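Local coordinates for periplasmic binding protein (Pseudomonas aeruginosa, PDB 2R79) that binds heme in the periplasm, holding it by an axial iron ligand, and probably passes it to an inner-membrane transporter for uptake, at residues 5-10 and 62-67; 17-22 and 112-117; 194-199 and 223-228; 140-145 and 171-176. All coordinates share one frame; numbering follows the deposited sequence.

Overall arrangement
Two lobes joined by the long helix 111-135 enclose the heme, in the manner of periplasmic binding proteins with a helical linker, and each lobe has two of the contacts. From the N terminus, contact 1 pairs strand 5-7 with strand 62-65 in the parallel sheet of the first lobe. Contact 2 crosses it: its first segment, at the end of helix 10-18, lies inside the loop that contact 1 closes, and its second, 112-117, lies beyond it, on the linker helix. Contacts 4 and 3 follow in series in the second lobe, each closing a short loop. They touch through neighbouring strands 143-150 and 197-202, while contacts 1 and 3 have centres about 36 Å apart.

Contact 1. Residues 5-10 and 62-67; sequences WVSAGG and ILIGTE
Ile62 presses a methyl onto the indole of Trp5: CG2 sits 3.5 Å from the centroid of the five-membered ring, only 12° off its normal, a close CH-pi contact over the face. The ring reaches this spot because CG of Trp5 is anti to its own carbonyl carbon (chi1 -64°), which lays the indole beside Ile62. Ile64 approaches differently, bringing CD1 to the indole edge, 4.0 Å from Trp5 CE3, and running on alongside Ser7, whose OG bonds to Ser13. On the other sheet face Val6 CG1 meets Leu63 CD1 at 3.7 Å. These are the two central strands of a four-stranded parallel sheet in the first lobe, flanked by strands 25-28 and 85-87, and helix 94-108 covers the Trp5 side. Three backbone bonds join them: Val6 N to Ile62 O, Ile64 N to Val6 O, and Ala8 N to Ile64 O at 3.0 Å. Beyond Gly65 the packing opens out. There the direct backbone pairing gives way to a water, which donates to Ala8 O (2.9 Å) and accepts from Thr66 N (2.9 Å), filling the step where the chains diverge and Gly9 takes the N-cap position of helix 10-18.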
# COMPACT_ATOMS: atom_id res chain seq x y z
N TRP A 5 -23.46 14.52 22.07
CA TRP A 5 -22.60 13.90 23.07
C TRP A 5 -21.12 14.15 22.86
O TRP A 5 -20.64 14.16 21.72
CB TRP A 5 -22.79 12.38 23.07
CG TRP A 5 -24.14 11.87 23.45
CD1 TRP A 5 -25.35 12.29 22.97
CD2 TRP A 5 -24.41 10.76 24.31
NE1 TRP A 5 -26.36 11.51 23.48
CE2 TRP A 5 -25.81 10.56 24.30
CE3 TRP A 5 -23.61 9.91 25.08
CZ2 TRP A 5 -26.43 9.54 25.04
CZ3 TRP A 5 -24.22 8.90 25.81
CH2 TRP A 5 -25.62 8.72 25.78
N VAL A 6 -20.40 14.33 23.95
CA VAL A 6 -18.96 14.48 23.91
C VAL A 6 -18.51 13.35 24.83
O VAL A 6 -19.03 13.20 25.94
CB VAL A 6 -18.49 15.84 24.45
CG1 VAL A 6 -17.00 15.79 24.76
CG2 VAL A 6 -18.75 16.91 23.41
N SER A 7 -17.58 12.52 24.37
CA SER A 7 -17.14 11.39 25.17
C SER A 7 -15.65 11.33 25.45
O SER A 7 -14.82 11.49 24.54
CB SER A 7 -17.59 10.09 24.49
OG SER A 7 -17.15 8.97 25.23
N ALA A 8 -15.32 11.09 26.72
CA ALA A 8 -13.95 10.97 27.18
C ALA A 8 -13.73 9.56 27.71
O ALA A 8 -14.40 9.13 28.65
CB ALA A 8 -13.69 11.98 28.28
N GLY A 9 -12.79 8.84 27.10
CA GLY A 9 -12.51 7.48 27.51
C GLY A 9 -12.78 6.53 26.35
O GLY A 9 -13.94 6.26 26.02
N GLY A 10 -11.71 6.03 25.74
CA GLY A 10 -11.83 5.13 24.61
C GLY A 10 -12.98 4.13 24.59
O GLY A 10 -13.83 4.17 23.70
N ILE A 62 -24.56 16.50 26.72
CA ILE A 62 -24.05 15.61 27.74
C ILE A 62 -22.58 15.30 27.57
O ILE A 62 -22.07 15.18 26.46
CB ILE A 62 -24.84 14.28 27.75
CG1 ILE A 62 -24.28 13.34 28.82
CG2 ILE A 62 -24.79 13.63 26.38
CD1 ILE A 62 -25.05 12.03 28.95
N LEU A 63 -21.89 15.18 28.69
CA LEU A 63 -20.48 14.84 28.70
C LEU A 63 -20.35 13.57 29.54
O LEU A 63 -20.77 13.55 30.69
CB LEU A 63 -19.64 15.96 29.34
CG LEU A 63 -18.18 15.57 29.64
CD1 LEU A 63 -17.50 15.12 28.35
CD2 LEU A 63 -17.44 16.74 30.25
N ILE A 64 -19.81 12.52 28.94
CA ILE A 64 -19.64 11.27 29.66
C ILE A 64 -18.16 10.93 29.82
O ILE A 64 -17.34 11.24 28.95
CB ILE A 64 -20.37 10.09 28.95
CG1 ILE A 64 -19.74 9.81 27.59
CG2 ILE A 64 -21.85 10.41 28.78
CD1 ILE A 64 -20.32 8.60 26.89
N GLY A 65 -17.83 10.28 30.93
CA GLY A 65 -16.47 9.89 31.20
C GLY A 65 -16.44 9.00 32.43
O GLY A 65 -17.49 8.73 33.01
N THR A 66 -15.26 8.55 32.82
CA THR A 66 -15.14 7.70 34.00
C THR A 66 -14.46 8.49 35.11
O THR A 66 -14.38 9.72 35.06
CB THR A 66 -14.31 6.43 33.71
OG1 THR A 66 -12.95 6.80 33.43
CG2 THR A 66 -14.89 5.68 32.52
N GLU A 67 -13.97 7.77 36.12
CA GLU A 67 -13.28 8.39 37.25
C GLU A 67 -12.00 9.07 36.76
O GLU A 67 -11.62 10.12 37.28
CB GLU A 67 -12.91 7.34 38.30
CG GLU A 67 -14.07 6.57 38.87
CD GLU A 67 -14.84 5.81 37.82
OE1 GLU A 67 -14.22 5.03 37.06
OE2 GLU A 67 -16.08 5.99 37.75
O HOH W 1 -13.00 8.44 31.07

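Contact 2. Residues 17-22 and 112-117; sequences VALGGE and QRAEAA
This is a small, mainly apolar contact between the C-terminal end of helix 10-18 and the start of the long linker helix 111-135, made by Leu19 against Arg113, Ala114 and Ala117 at the edge of the first lobe where a second subunit comes in. One methyl does nearly all the apolar work. CD2 of Leu19 comes in tip first, 3.9 Å from Ala114 CA, with Arg113 CG at 4.0 Å and Ala117 CB at 4.1 Å, so it rests on the surface of the linker helix where small alanines leave the backbone within reach. A chi1 of -60° sets Leu19 CG beside its backbone N, and with the chain extended beyond, Leu19 carries that methyl across the gap, although its backbone stays 6.5 Å from that of Arg113, CA to CA.

The polar part is a single water bridge. Arg113 leaves its helix with CG anti to the backbone N, then bends at chi2 (54°), which carries the guanidinium toward Ala18 O at the end of helix 10-18. A water in the guanidinium plane accepts from Arg113 NH2 at 3.0 Å and probably donates to Ala18 O, 2.6 Å away, a carbonyl of the last helical turn. That turn finishes in a Schellman motif: Gly20 takes positive phi, and Gly20 N bonds back to Val17 O.

Around it, Ser262 of a second subunit hydrogen-bonds Leu19 O and packs on Arg113, while Leu19 is also packed against Leu104 and Leu108 of helix 94-108, which puts it among three helices.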
# COMPACT_ATOMS: atom_id res chain seq x y z
N VAL A 17 -20.94 4.04 20.09
CA VAL A 17 -21.02 3.67 18.68
C VAL A 17 -21.67 2.29 18.54
O VAL A 17 -22.57 2.10 17.72
CB VAL A 17 -19.63 3.65 18.03
CG1 VAL A 17 -19.71 3.00 16.66
CG2 VAL A 17 -19.08 5.06 17.90
N ALA A 18 -21.20 1.34 19.33
CA ALA A 18 -21.71 -0.03 19.30
C ALA A 18 -23.22 -0.09 19.50
O ALA A 18 -23.89 -0.91 18.88
CB ALA A 18 -21.01 -0.87 20.36
N LEU A 19 -23.74 0.78 20.36
CA LEU A 19 -25.18 0.81 20.64
C LEU A 19 -25.95 1.63 19.61
O LEU A 19 -27.17 1.81 19.73
CB LEU A 19 -25.43 1.38 22.04
CG LEU A 19 -24.79 0.63 23.21
CD1 LEU A 19 -25.04 1.37 24.51
CD2 LEU A 19 -25.35 -0.78 23.26
N GLY A 20 -25.24 2.14 18.60
CA GLY A 20 -25.87 2.93 17.56
C GLY A 20 -25.89 4.43 17.76
O GLY A 20 -26.57 5.14 17.02
N GLY A 21 -25.15 4.94 18.73
CA GLY A 21 -25.16 6.37 18.97
C GLY A 21 -24.05 7.17 18.31
O GLY A 21 -23.73 8.26 18.78
N GLU A 22 -23.49 6.67 17.22
CA GLU A 22 -22.40 7.39 16.55
C GLU A 22 -22.77 8.77 16.04
O GLU A 22 -21.98 9.70 16.15
CB GLU A 22 -21.84 6.57 15.37
CG GLU A 22 -20.50 7.12 14.88
CD GLU A 22 -19.91 6.33 13.72
OE1 GLU A 22 -20.18 5.12 13.62
OE2 GLU A 22 -19.17 6.93 12.91
N GLN A 112 -33.11 -2.18 25.10
CA GLN A 112 -33.06 -3.56 24.64
C GLN A 112 -31.72 -3.88 24.00
O GLN A 112 -31.15 -4.94 24.23
CB GLN A 112 -34.16 -3.86 23.62
CG GLN A 112 -35.59 -3.71 24.14
CD GLN A 112 -36.62 -4.13 23.10
OE1 GLN A 112 -36.82 -5.32 22.84
NE2 GLN A 112 -37.28 -3.15 22.48
N ARG A 113 -31.22 -2.96 23.17
CA ARG A 113 -29.94 -3.17 22.50
C ARG A 113 -28.81 -3.27 23.51
O ARG A 113 -27.87 -4.04 23.33
CB ARG A 113 -29.67 -2.03 21.51
CG ARG A 113 -28.30 -2.10 20.83
CD ARG A 113 -28.09 -3.45 20.16
NE ARG A 113 -26.86 -3.51 19.36
CZ ARG A 113 -25.82 -4.30 19.62
NH1 ARG A 113 -25.85 -5.12 20.67
NH2 ARG A 113 -24.76 -4.29 18.83
N ALA A 114 -28.90 -2.49 24.58
CA ALA A 114 -27.89 -2.48 25.63
C ALA A 114 -27.89 -3.84 26.32
O ALA A 114 -26.83 -4.37 26.66
CB ALA A 114 -28.18 -1.37 26.63
N GLU A 115 -29.08 -4.40 26.53
CA GLU A 115 -29.21 -5.70 27.16
C GLU A 115 -28.61 -6.77 26.26
O GLU A 115 -27.92 -7.67 26.73
CB GLU A 115 -30.68 -6.02 27.43
CG GLU A 115 -31.19 -5.51 28.77
CD GLU A 115 -32.66 -5.86 29.02
OE1 GLU A 115 -33.04 -7.04 28.83
OE2 GLU A 115 -33.43 -4.94 29.41
N ALA A 116 -28.88 -6.66 24.96
CA ALA A 116 -28.35 -7.62 24.01
C ALA A 116 -26.82 -7.54 23.97
O ALA A 116 -26.13 -8.54 23.79
CB ALA A 116 -28.92 -7.36 22.63
N ALA A 117 -26.29 -6.33 24.16
CA ALA A 117 -24.84 -6.13 24.15
C ALA A 117 -24.22 -6.82 25.36
O ALA A 117 -23.18 -7.47 25.25
CB ALA A 117 -24.51 -4.65 24.17
O HOH W 2 -25.26 -2.00 16.90

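Contact 3. Residues 194-199 and 223-228; sequences DPVAVV and PTRAAR
Asp194 leaves its helix with positive phi (45°), and the chain then runs past the first turn of helix 225-228, coming as close as 4.2 Å between Ala197 CA and Ala226 CA. Asp194 grips the start of that turn from two directions. Its OD2 accepts from Arg225 N at 3.0 Å, met nearly along the C-O axis, an added bond to a backbone N-H of the first turn. Its backbone O, in turn, takes Arg225 NH2 at 2.9 Å, at the guanidinium edge and tilted somewhat out of its plane, and a weaker bond from NE. The arginine reaches that carbonyl by a bend at chi3 (-64°), which turns the NE and NH2 edge toward the carbonyl of Asp194. Carboxylate and guanidinium are 38° apart in plane, and the charges meet only as a long salt bridge, Asp194 OD1 lying well out of the guanidinium plane. One guanidinium face is covered by Val196 CG2, 3.5 Å from NH2 of Arg225.

The contact lies within a beta-alpha-beta unit of the second lobe: strand 197-202, helix 207-217, then strand 232-235 parallel to the first, with the short helix 225-228 on the way. Thr224 is the N-cap of that short helix; its OG1 accepts from Ala227 N at 3.2 Å and also bonds to Leu221 O.

Deeper in, the contact turns apolar. Ala226 CB sits against Val198 CG2 at 3.5 Å, its small side chain letting helix and strand come together, and Ala226 N makes a weak bond to Pro195 O. Pro195 CD packs loosely on the CB and CG2 of Thr224.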
# COMPACT_ATOMS: atom_id res chain seq x y z
N ASP A 194 10.97 -13.32 35.80
CA ASP A 194 11.16 -14.18 34.63
C ASP A 194 9.86 -14.63 33.95
O ASP A 194 9.57 -15.82 33.90
CB ASP A 194 11.97 -15.41 35.03
CG ASP A 194 12.72 -16.02 33.86
OD1 ASP A 194 13.29 -17.13 34.01
OD2 ASP A 194 12.74 -15.39 32.78
N PRO A 195 9.09 -13.69 33.40
CA PRO A 195 7.82 -13.99 32.73
C PRO A 195 8.01 -14.84 31.49
O PRO A 195 9.00 -14.70 30.78
CB PRO A 195 7.28 -12.61 32.35
CG PRO A 195 8.08 -11.66 33.16
CD PRO A 195 9.43 -12.27 33.24
N VAL A 196 7.04 -15.71 31.22
CA VAL A 196 7.07 -16.54 30.03
C VAL A 196 6.77 -15.63 28.84
O VAL A 196 7.21 -15.87 27.72
CB VAL A 196 5.99 -17.65 30.11
CG1 VAL A 196 5.64 -18.16 28.71
CG2 VAL A 196 6.51 -18.79 30.96
N ALA A 197 6.01 -14.57 29.11
CA ALA A 197 5.64 -13.60 28.08
C ALA A 197 5.39 -12.26 28.75
O ALA A 197 4.99 -12.20 29.91
CB ALA A 197 4.38 -14.06 27.35
N VAL A 198 5.64 -11.19 28.01
CA VAL A 198 5.42 -9.86 28.52
C VAL A 198 4.51 -9.12 27.56
O VAL A 198 4.75 -9.12 26.36
CB VAL A 198 6.76 -9.08 28.65
CG1 VAL A 198 6.50 -7.66 29.12
CG2 VAL A 198 7.67 -9.79 29.62
N VAL A 199 3.45 -8.52 28.08
CA VAL A 199 2.52 -7.77 27.25
C VAL A 199 2.82 -6.28 27.41
O VAL A 199 2.83 -5.76 28.52
CB VAL A 199 1.05 -8.07 27.64
CG1 VAL A 199 0.10 -7.16 26.83
CG2 VAL A 199 0.72 -9.53 27.35
N PRO A 223 17.07 -10.92 29.27
CA PRO A 223 17.36 -12.27 29.75
C PRO A 223 16.14 -13.04 30.25
O PRO A 223 16.28 -14.13 30.82
CB PRO A 223 18.37 -12.03 30.86
CG PRO A 223 17.90 -10.74 31.44
CD PRO A 223 17.63 -9.92 30.19
N THR A 224 14.95 -12.49 30.04
CA THR A 224 13.73 -13.17 30.47
C THR A 224 13.34 -14.21 29.42
O THR A 224 13.72 -14.10 28.26
CB THR A 224 12.56 -12.19 30.63
OG1 THR A 224 12.20 -11.65 29.35
CG2 THR A 224 12.96 -11.05 31.56
N ARG A 225 12.59 -15.22 29.83
CA ARG A 225 12.16 -16.23 28.89
C ARG A 225 11.32 -15.55 27.79
O ARG A 225 11.36 -15.94 26.63
CB ARG A 225 11.33 -17.30 29.61
CG ARG A 225 12.15 -18.19 30.54
CD ARG A 225 11.28 -19.21 31.28
NE ARG A 225 10.33 -18.55 32.17
CZ ARG A 225 9.48 -19.20 32.96
NH1 ARG A 225 9.47 -20.53 32.99
NH2 ARG A 225 8.64 -18.52 33.73
N ALA A 226 10.58 -14.52 28.19
CA ALA A 226 9.74 -13.76 27.26
C ALA A 226 10.56 -13.24 26.08
O ALA A 226 10.20 -13.45 24.93
CB ALA A 226 9.05 -12.60 28.00
N ALA A 227 11.67 -12.56 26.37
CA ALA A 227 12.53 -12.02 25.32
C ALA A 227 13.19 -13.14 24.52
O ALA A 227 13.27 -13.09 23.30
CB ALA A 227 13.60 -11.10 25.92
N ARG A 228 13.65 -14.17 25.23
CA ARG A 228 14.32 -15.30 24.60
C ARG A 228 13.44 -16.07 23.61
O ARG A 228 13.89 -16.44 22.53
CB ARG A 228 14.84 -16.26 25.68
CG ARG A 228 15.58 -17.48 25.14
CD ARG A 228 14.85 -18.76 25.52
NE ARG A 228 14.98 -19.05 26.95
CZ ARG A 228 14.18 -19.87 27.62
NH1 ARG A 228 13.18 -20.49 27.00
NH2 ARG A 228 14.38 -20.08 28.91

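Contact 4. Residues 140-145 and 171-176; sequences PAPGVL and AGARNL
The guanidinium of Arg174 has the methyl of Ala141 over one face, CB lying 3.8 Å from NH1 and displaced toward the rim. A bend at chi2 (-95°) swings the flat group back along the other chain to bring it under that methyl. Ala141 CB also touches Gly172 O at 3.4 Å; this carbonyl belongs to the positive-phi glycine of the Schellman motif that ends helix 163-170, and Tyr260 OH bonds to it.

From here the two chains run parallel, joining strand 143-150 to the short strand 174-175 of the second lobe's sheet. Arg174 N bonds to Pro142 O and Val144 N to Arg174 O, both at 2.8 Å, and Leu176 N reaches Val144 O at 3.0 Å. Each bond is nearly straight at the hydrogen, but the donors are tilted 20-25° from the carbonyl planes. On the Val144 face its CG2 meets Ala173 CB at 3.8 Å. Across the sheet, Leu176 lays CD1 against Gly143, 3.4 Å from its CA, and its CB packs on Leu145 CD2. Three backbone bonds thus fix the register, and small apolar groups fill in on both faces, Arg174 offering its CG and one guanidinium face to the methyl of Ala141.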
# COMPACT_ATOMS: atom_id res chain seq x y z
N PRO A 140 -0.11 -25.84 31.35
CA PRO A 140 -0.49 -25.04 32.52
C PRO A 140 -0.47 -23.54 32.22
O PRO A 140 0.25 -23.09 31.33
CB PRO A 140 0.54 -25.45 33.56
CG PRO A 140 1.77 -25.62 32.72
CD PRO A 140 1.25 -26.38 31.51
N ALA A 141 -1.26 -22.77 32.97
CA ALA A 141 -1.33 -21.33 32.78
C ALA A 141 0.04 -20.68 32.95
O ALA A 141 0.72 -20.89 33.95
CB ALA A 141 -2.32 -20.74 33.76
N PRO A 142 0.46 -19.86 31.98
CA PRO A 142 1.77 -19.19 32.07
C PRO A 142 1.79 -17.93 32.94
O PRO A 142 0.81 -17.18 32.99
CB PRO A 142 2.07 -18.87 30.61
CG PRO A 142 0.70 -18.49 30.09
CD PRO A 142 -0.18 -19.59 30.68
N GLY A 143 2.92 -17.70 33.61
CA GLY A 143 3.08 -16.50 34.42
C GLY A 143 3.43 -15.37 33.47
O GLY A 143 4.38 -15.49 32.69
N VAL A 144 2.68 -14.27 33.52
CA VAL A 144 2.91 -13.16 32.61
C VAL A 144 2.88 -11.79 33.28
O VAL A 144 2.35 -11.64 34.38
CB VAL A 144 1.83 -13.18 31.48
CG1 VAL A 144 2.01 -12.00 30.53
CG2 VAL A 144 1.91 -14.50 30.72
N LEU A 145 3.47 -10.80 32.61
CA LEU A 145 3.47 -9.43 33.11
C LEU A 145 2.89 -8.54 32.01
O LEU A 145 3.14 -8.77 30.83
CB LEU A 145 4.88 -8.97 33.46
CG LEU A 145 5.54 -9.60 34.69
CD1 LEU A 145 7.00 -9.20 34.76
CD2 LEU A 145 4.80 -9.13 35.95
N ALA A 171 -7.53 -14.04 29.68
CA ALA A 171 -6.85 -14.67 28.54
C ALA A 171 -6.15 -15.97 28.94
O ALA A 171 -5.45 -16.58 28.14
CB ALA A 171 -5.86 -13.70 27.89
N GLY A 172 -6.31 -16.38 30.20
CA GLY A 172 -5.69 -17.62 30.65
C GLY A 172 -4.30 -17.55 31.25
O GLY A 172 -3.65 -18.58 31.43
N ALA A 173 -3.82 -16.35 31.58
CA ALA A 173 -2.48 -16.22 32.15
C ALA A 173 -2.55 -15.91 33.64
O ALA A 173 -3.62 -15.59 34.16
CB ALA A 173 -1.72 -15.11 31.44
N ARG A 174 -1.41 -16.03 34.31
CA ARG A 174 -1.29 -15.72 35.74
C ARG A 174 -0.50 -14.43 35.86
O ARG A 174 0.66 -14.37 35.44
CB ARG A 174 -0.53 -16.82 36.49
CG ARG A 174 -1.23 -18.17 36.56
CD ARG A 174 -2.02 -18.34 37.84
NE ARG A 174 -2.46 -19.72 38.00
CZ ARG A 174 -3.56 -20.23 37.46
NH1 ARG A 174 -4.36 -19.48 36.70
NH2 ARG A 174 -3.87 -21.51 37.66
N ASN A 175 -1.12 -13.39 36.42
CA ASN A 175 -0.42 -12.12 36.57
C ASN A 175 0.63 -12.32 37.67
O ASN A 175 0.29 -12.65 38.80
CB ASN A 175 -1.40 -11.02 36.97
CG ASN A 175 -0.77 -9.64 36.95
OD1 ASN A 175 -1.43 -8.64 37.24
ND2 ASN A 175 0.52 -9.57 36.62
N LEU A 176 1.90 -12.13 37.31
CA LEU A 176 3.01 -12.30 38.24
C LEU A 176 3.15 -11.18 39.26
O LEU A 176 3.81 -11.34 40.27
CB LEU A 176 4.31 -12.44 37.46
CG LEU A 176 4.84 -13.84 37.14
CD1 LEU A 176 3.76 -14.89 37.29
CD2 LEU A 176 5.43 -13.84 35.75